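Local structure of cellulose-binding protein (Saccharophagus degradans, 2YHG) at residues W376-E381 with I412-T417; A345-N350 with A428-V433. The protein probably acts in carbohydrate metabolism, perhaps as a hydrolase of glycosidic bonds, this chain holding its nucleoside hydrolase-like and C-terminal domains. All coordinates share one frame; numbering follows the deposited sequence.

Both contacts belong to one four-stranded mixed sheet of the C-terminal part of the chain, and they meet through the neighbouring antiparallel strands 411-420 and 427-436, where Ile414 O and Val432 N probably form a hydrogen bond. Contact 1 joins strand 411-420 to the outermost strand 372-378; contact 2 joins strand 427-436 to the other outermost strand, 347-351. The first is buried and antiparallel, with a tryptophan on leucine and, at its end, a turn that feeds a magnesium site. The second is parallel and only partly buried: Arg430 to Val433 are buried, the two arginines on opposite faces, while Tyr348 stands exposed. Contact 1 is nested within the chain loop that contact 2 closes.

Contact 1. Residues W376-E381 with I412-T417; sequences WSHYGE and IHILLT. With MG (magnesium ion), chain E; EDO (1,2-ethanediol), chain K.
Leu416 covers one face of the Trp376 indole, its CD1 standing 3.9 Å from the centroid of the six-membered ring, nearly along the ring normal, in a CH-pi contact. Leu416 CB follows over the same ring at 3.7 Å from Trp376 CZ3, and Ile414 CG2 approaches CE3 obliquely. Trp376 has CG anti to its carbonyl carbon (chi1 -61°), which swings the wide indole back across the partner strand; NE1 gives its hydrogen to Ser396 O, a buried polar group thus satisfied. On the same side of the sheet the His378 imidazole meets His413 O with its edge, CD2 lying 3.3 Å from that oxygen, while Gly380 CA rests over one face. NE2 of His378 bonds to Asp383 OD2, which also accepts His413 N. The Tyr379 ring, on the other side, has C2 of an ethanediol over one face and Glu381 OE1 at its edge.

Between the strands Ser377 and Leu415 form the hydrogen-bonded pair: Leu415 N reaches Ser377 O at 2.8 Å, and Ser377 N returns the bond to Leu415 O. Tyr379 N adds a third rung, 2.8 Å to His413 O, just past the end of strand 372-378. Small and polar, Ser377 suits the partly exposed side: its OG holds a water that also bridges Leu415 O and Thr417 OG1. It bonds ethanediol O2 too, probably a crystallisation additive.

Beyond Tyr379, the centre of an inverse gamma turn, Gly380 O binds magnesium at 2.3 Å, with Asp383 OD1, Tyr385 O and a water as further ligands. Asp383 therefore ties the metal to both histidine-bearing strands. With strands 356-360 and 398-402 covering the Trp376 and Ile414 face, this antiparallel strand pair is consistent with a beta-sandwich, immunoglobulin-like fold, here with a metal-bound turn at its end.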
loop_
_atom_site.group_PDB
_atom_site.type_symbol
_atom_site.label_atom_id
_atom_site.label_comp_id
_atom_site.label_asym_id
_atom_site.label_seq_id
_atom_site.Cartn_x
_atom_site.Cartn_y
_atom_site.Cartn_z
ATOM N N TRP A 376 21.201 -10.083 -0.661
ATOM C CA TRP A 376 21.222 -9.100 -1.729
ATOM C C TRP A 376 20.748 -9.737 -3.011
ATOM O O TRP A 376 21.238 -10.818 -3.366
ATOM C CB TRP A 376 22.635 -8.562 -1.929
ATOM C CG TRP A 376 23.183 -7.868 -0.723
ATOM C CD1 TRP A 376 23.950 -8.422 0.276
ATOM C CD2 TRP A 376 23.106 -6.478 -0.447
ATOM N NE1 TRP A 376 24.353 -7.460 1.132
ATOM C CE2 TRP A 376 23.847 -6.257 0.726
ATOM C CE3 TRP A 376 22.457 -5.407 -1.058
ATOM C CZ2 TRP A 376 23.986 -4.998 1.280
ATOM C CZ3 TRP A 376 22.592 -4.157 -0.508
ATOM C CH2 TRP A 376 23.344 -3.956 0.652
ATOM N N SER A 377 19.883 -9.051 -3.750
ATOM C CA SER A 377 19.379 -9.575 -4.989
ATOM C C SER A 377 19.278 -8.507 -6.061
ATOM O O SER A 377 19.176 -7.315 -5.774
ATOM C CB SER A 377 18.005 -10.230 -4.767
ATOM O OG SER A 377 17.087 -9.272 -4.310
ATOM N N HIS A 378 19.375 -8.928 -7.315
ATOM C CA HIS A 378 19.109 -8.068 -8.455
ATOM C C HIS A 378 17.637 -8.142 -8.826
ATOM O O HIS A 378 17.145 -9.208 -9.256
ATOM C CB HIS A 378 19.956 -8.514 -9.658
ATOM C CG HIS A 378 19.665 -7.713 -10.876
ATOM N ND1 HIS A 378 19.685 -8.244 -12.144
ATOM C CD2 HIS A 378 19.322 -6.409 -11.020
ATOM C CE1 HIS A 378 19.302 -7.317 -13.001
ATOM N NE2 HIS A 378 19.060 -6.192 -12.345
ATOM N N TYR A 379 16.920 -7.041 -8.668
ATOM C CA TYR A 379 15.468 -7.018 -8.976
ATOM C C TYR A 379 15.293 -6.630 -10.430
ATOM O O TYR A 379 14.835 -5.547 -10.804
ATOM C CB TYR A 379 14.783 -6.049 -8.016
ATOM C CG TYR A 379 13.284 -6.257 -7.870
ATOM C CD1 TYR A 379 12.549 -7.078 -8.716
ATOM C CD2 TYR A 379 12.605 -5.633 -6.864
ATOM C CE1 TYR A 379 11.202 -7.267 -8.538
ATOM C CE2 TYR A 379 11.264 -5.827 -6.656
ATOM C CZ TYR A 379 10.552 -6.635 -7.509
ATOM O OH TYR A 379 9.203 -6.788 -7.293
ATOM N N GLY A 380 15.676 -7.566 -11.301
ATOM C CA GLY A 380 15.734 -7.296 -12.734
ATOM C C GLY A 380 14.389 -7.043 -13.400
ATOM O O GLY A 380 14.302 -6.355 -14.393
ATOM N N GLU A 381 13.316 -7.521 -12.790
ATOM C CA GLU A 381 11.971 -7.257 -13.308
ATOM C C GLU A 381 11.663 -5.761 -13.253
ATOM O O GLU A 381 10.814 -5.289 -14.011
ATOM C CB GLU A 381 10.919 -8.009 -12.502
ATOM C CG GLU A 381 11.020 -9.504 -12.584
ATOM C CD GLU A 381 11.729 -10.087 -11.365
ATOM O OE1 GLU A 381 12.750 -9.527 -10.909
ATOM O OE2 GLU A 381 11.306 -11.161 -10.923
ATOM N N ILE A 412 19.789 -0.145 -12.593
ATOM C CA ILE A 412 19.943 -1.473 -12.018
ATOM C C ILE A 412 19.425 -1.380 -10.585
ATOM O O ILE A 412 19.902 -0.540 -9.809
ATOM C CB ILE A 412 21.406 -1.920 -12.037
ATOM C CG1 ILE A 412 21.873 -2.183 -13.474
ATOM C CG2 ILE A 412 21.637 -3.143 -11.165
ATOM C CD1 ILE A 412 23.366 -2.381 -13.646
ATOM N N HIS A 413 18.447 -2.201 -10.247
ATOM C CA HIS A 413 17.869 -2.206 -8.910
ATOM C C HIS A 413 18.427 -3.366 -8.117
ATOM O O HIS A 413 18.268 -4.544 -8.494
ATOM C CB HIS A 413 16.344 -2.301 -8.973
ATOM C CG HIS A 413 15.676 -1.087 -9.506
ATOM N ND1 HIS A 413 14.366 -0.784 -9.205
ATOM C CD2 HIS A 413 16.116 -0.134 -10.361
ATOM C CE1 HIS A 413 14.042 0.312 -9.878
ATOM N NE2 HIS A 413 15.082 0.725 -10.595
ATOM N N ILE A 414 19.081 -3.047 -7.001
ATOM C CA ILE A 414 19.630 -4.022 -6.082
ATOM C C ILE A 414 18.857 -3.952 -4.795
ATOM O O ILE A 414 18.687 -2.867 -4.249
ATOM C CB ILE A 414 21.123 -3.772 -5.833
ATOM C CG1 ILE A 414 21.918 -3.710 -7.147
ATOM C CG2 ILE A 414 21.660 -4.806 -4.866
ATOM C CD1 ILE A 414 21.924 -5.000 -7.945
ATOM N N LEU A 415 18.361 -5.075 -4.300
ATOM C CA LEU A 415 17.604 -5.113 -3.075
ATOM C C LEU A 415 18.330 -5.812 -1.945
ATOM O O LEU A 415 18.747 -6.971 -2.084
ATOM C CB LEU A 415 16.272 -5.807 -3.309
ATOM C CG LEU A 415 15.335 -5.850 -2.112
ATOM C CD1 LEU A 415 14.923 -4.453 -1.659
ATOM C CD2 LEU A 415 14.103 -6.733 -2.417
ATOM N N LEU A 416 18.450 -5.131 -0.809
ATOM C CA LEU A 416 18.807 -5.786 0.445
ATOM C C LEU A 416 17.514 -6.241 1.112
ATOM O O LEU A 416 16.624 -5.431 1.377
ATOM C CB LEU A 416 19.500 -4.812 1.388
ATOM C CG LEU A 416 19.757 -5.353 2.797
ATOM C CD1 LEU A 416 20.743 -6.505 2.797
ATOM C CD2 LEU A 416 20.165 -4.199 3.730
ATOM N N THR A 417 17.427 -7.526 1.427
ATOM C CA THR A 417 16.437 -8.051 2.338
ATOM C C THR A 417 17.150 -8.482 3.617
ATOM O O THR A 417 18.072 -9.296 3.582
ATOM C CB THR A 417 15.681 -9.253 1.720
ATOM O OG1 THR A 417 15.028 -8.838 0.530
ATOM C CG2 THR A 417 14.623 -9.789 2.683
HETATM MG MG MG E . 15.708 -5.326 -15.959
HETATM C C1 EDO K . 13.779 -9.867 -4.329
HETATM O O1 EDO K . 13.545 -11.231 -4.697
HETATM C C2 EDO K . 13.828 -8.924 -5.521
HETATM O O2 EDO K . 14.966 -9.219 -6.318
HETATM O O HOH W 1 16.892 -9.228 -1.569
HETATM O O HOH W 2 14.369 -5.995 -17.740
#

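Contact 2. Residues A345-N350 with A428-V433; sequences AVMYLN and AYRRVV
Tyr348 holds CG anti to its carbonyl carbon (chi1 -66°), and Val433 places CG1 anti to its backbone N (chi1 172°); with these torsions the ring runs alongside the valine. Tyr348 CD1 comes 3.7 Å from Val433 CB, an oblique approach to the ring. The pair belongs to a parallel strand pairing between the first strand and the last of one sheet in what is probably a beta-sandwich, an arrangement that recalls the parallel A'-G pairing of immunoglobulin-like domains.

The strand directions differ by 26°. Met347 bonds the two residues that flank its bridge partner Val432: its N donates to Arg431 O at 2.9 Å, and its O accepts from Val433 N at 2.8 Å. Leu349 N then continues the ladder to Val433 O.

Opposite Tyr348, the other face of the sheet carries Met347 and Val432, whose side chains run alongside each other. Leu349 CD1 meets Val432 CG1 at 3.7 Å in one of its two conformers, a contact less certain for that reason. Both residues pack on Leu359 of strand 356-360, where branched aliphatics fill the interior well. Arg430, also present in two conformers, bends at chi2 and chi3 in the one described here, which brings its guanidinium edge toward Met347 SD; this approach too is less certain. In that conformer NH1 is hydrogen-bonded to Asp341 O.

Arg431 points to the Tyr348 side. Its NE bonds Leu256 O and its NH1 Met264 O, both in the earlier part of the chain, and NH1 also meets His413 ND1 on strand 411-420; these acceptors probably offset its buried charge. On that side Val346 joins Tyr348 and Val433 in one cluster: its CG1 stands 3.6 Å above the Tyr348 ring plane, toward the rim, and 3.6 Å from Val433 CG2.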
loop_
_atom_site.group_PDB
_atom_site.type_symbol
_atom_site.label_atom_id
_atom_site.label_comp_id
_atom_site.label_asym_id
_atom_site.label_seq_id
_atom_site.Cartn_x
_atom_site.Cartn_y
_atom_site.Cartn_z
ATOM N N ALA A 345 13.948 4.886 2.783
ATOM C CA ALA A 345 13.618 5.408 1.474
ATOM C C ALA A 345 14.440 4.604 0.493
ATOM O O ALA A 345 15.439 3.988 0.834
ATOM C CB ALA A 345 14.000 6.859 1.380
ATOM N N VAL A 346 14.033 4.584 -0.752
ATOM C CA VAL A 346 14.861 4.032 -1.796
ATOM C C VAL A 346 16.125 4.865 -1.901
ATOM O O VAL A 346 16.087 6.100 -1.835
ATOM C CB VAL A 346 14.086 3.997 -3.114
ATOM C CG1 VAL A 346 14.993 3.553 -4.271
ATOM C CG2 VAL A 346 12.898 3.038 -3.020
ATOM N N MET A 347 17.261 4.207 -2.034
ATOM C CA MET A 347 18.556 4.863 -2.165
ATOM C C MET A 347 18.949 4.956 -3.614
ATOM O O MET A 347 18.849 3.962 -4.316
ATOM C CB MET A 347 19.614 3.998 -1.412
ATOM C CG MET A 347 21.028 4.460 -1.324
ATOM S SD MET A 347 21.869 3.410 -0.083
ATOM C CE MET A 347 22.900 4.594 0.690
ATOM N N TYR A 348 19.340 6.127 -4.074
ATOM C CA TYR A 348 19.691 6.360 -5.443
ATOM C C TYR A 348 21.186 6.661 -5.539
ATOM O O TYR A 348 21.684 7.523 -4.826
ATOM C CB TYR A 348 18.892 7.520 -6.020
ATOM C CG TYR A 348 17.429 7.232 -6.129
ATOM C CD1 TYR A 348 16.925 6.546 -7.209
ATOM C CD2 TYR A 348 16.550 7.552 -5.125
ATOM C CE1 TYR A 348 15.580 6.239 -7.301
ATOM C CE2 TYR A 348 15.192 7.246 -5.214
ATOM C CZ TYR A 348 14.733 6.566 -6.293
ATOM O OH TYR A 348 13.385 6.294 -6.438
ATOM N N LEU A 349 21.870 5.959 -6.420
ATOM C CA LEU A 349 23.304 6.136 -6.662
ATOM C C LEU A 349 23.537 6.226 -8.147
ATOM O O LEU A 349 22.854 5.581 -8.917
ATOM C CB LEU A 349 24.085 4.903 -6.165
ATOM C CG LEU A 349 24.069 4.570 -4.681
ATOM C CD1 LEU A 349 24.939 3.354 -4.462
ATOM C CD2 LEU A 349 24.547 5.753 -3.847
ATOM N N ASN A 350 24.541 6.975 -8.547
ATOM C CA ASN A 350 25.052 6.962 -9.911
ATOM C C ASN A 350 26.399 6.287 -9.947
ATOM O O ASN A 350 27.250 6.579 -9.102
ATOM C CB ASN A 350 25.200 8.389 -10.402
ATOM C CG ASN A 350 23.876 9.108 -10.509
ATOM O OD1 ASN A 350 23.526 9.814 -9.436
ATOM N ND2 ASN A 350 23.049 8.713 -11.297
ATOM N N ALA A 428 13.071 -6.583 6.726
ATOM C CA ALA A 428 13.160 -5.185 6.333
ATOM C C ALA A 428 13.928 -5.087 5.027
ATOM O O ALA A 428 14.585 -6.044 4.607
ATOM C CB ALA A 428 13.828 -4.336 7.407
ATOM N N TYR A 429 13.798 -3.948 4.359
ATOM C CA TYR A 429 14.281 -3.798 2.991
ATOM C C TYR A 429 15.020 -2.505 2.800
ATOM O O TYR A 429 14.630 -1.470 3.328
ATOM C CB TYR A 429 13.085 -3.783 2.028
ATOM C CG TYR A 429 12.191 -4.988 2.136
ATOM C CD1 TYR A 429 12.555 -6.199 1.605
ATOM C CD2 TYR A 429 10.991 -4.931 2.850
ATOM C CE1 TYR A 429 11.730 -7.305 1.735
ATOM C CE2 TYR A 429 10.148 -6.010 2.947
ATOM C CZ TYR A 429 10.525 -7.189 2.384
ATOM O OH TYR A 429 9.649 -8.264 2.456
ATOM N N ARG A 430 16.006 -2.534 1.897
ATOM C CA ARG A 430 16.533 -1.325 1.284
ATOM C C ARG A 430 16.827 -1.586 -0.184
ATOM O O ARG A 430 17.697 -2.389 -0.505
ATOM C CB ARG A 430 17.803 -0.818 1.960
ATOM C CG ARG A 430 18.377 0.431 1.284
ATOM C CD ARG A 430 17.533 1.667 1.589
ATOM N NE ARG A 430 17.528 1.937 3.032
ATOM C CZ ARG A 430 18.588 2.364 3.726
ATOM N NH1 ARG A 430 19.643 2.861 3.110
ATOM N NH2 ARG A 430 18.566 2.394 5.049
ATOM N N ARG A 431 16.124 -0.904 -1.070
ATOM C CA ARG A 431 16.439 -0.889 -2.468
ATOM C C ARG A 431 17.459 0.177 -2.775
ATOM O O ARG A 431 17.344 1.307 -2.334
ATOM C CB ARG A 431 15.172 -0.667 -3.311
ATOM C CG ARG A 431 15.430 -0.850 -4.813
ATOM C CD ARG A 431 14.227 -0.473 -5.665
ATOM N NE ARG A 431 13.061 -1.254 -5.273
ATOM C CZ ARG A 431 12.244 -1.941 -6.065
ATOM N NH1 ARG A 431 12.451 -2.067 -7.354
ATOM N NH2 ARG A 431 11.182 -2.492 -5.509
ATOM N N VAL A 432 18.461 -0.213 -3.557
ATOM C CA VAL A 432 19.470 0.669 -4.104
ATOM C C VAL A 432 19.274 0.714 -5.612
ATOM O O VAL A 432 19.447 -0.295 -6.300
ATOM C CB VAL A 432 20.887 0.208 -3.762
ATOM C CG1 VAL A 432 21.890 1.248 -4.231
ATOM C CG2 VAL A 432 21.033 -0.007 -2.252
ATOM N N VAL A 433 18.862 1.860 -6.125
ATOM C CA VAL A 433 18.687 2.071 -7.557
ATOM C C VAL A 433 19.957 2.725 -8.062
ATOM O O VAL A 433 20.312 3.845 -7.666
ATOM C CB VAL A 433 17.464 2.958 -7.847
ATOM C CG1 VAL A 433 17.423 3.329 -9.320
ATOM C CG2 VAL A 433 16.188 2.243 -7.417
#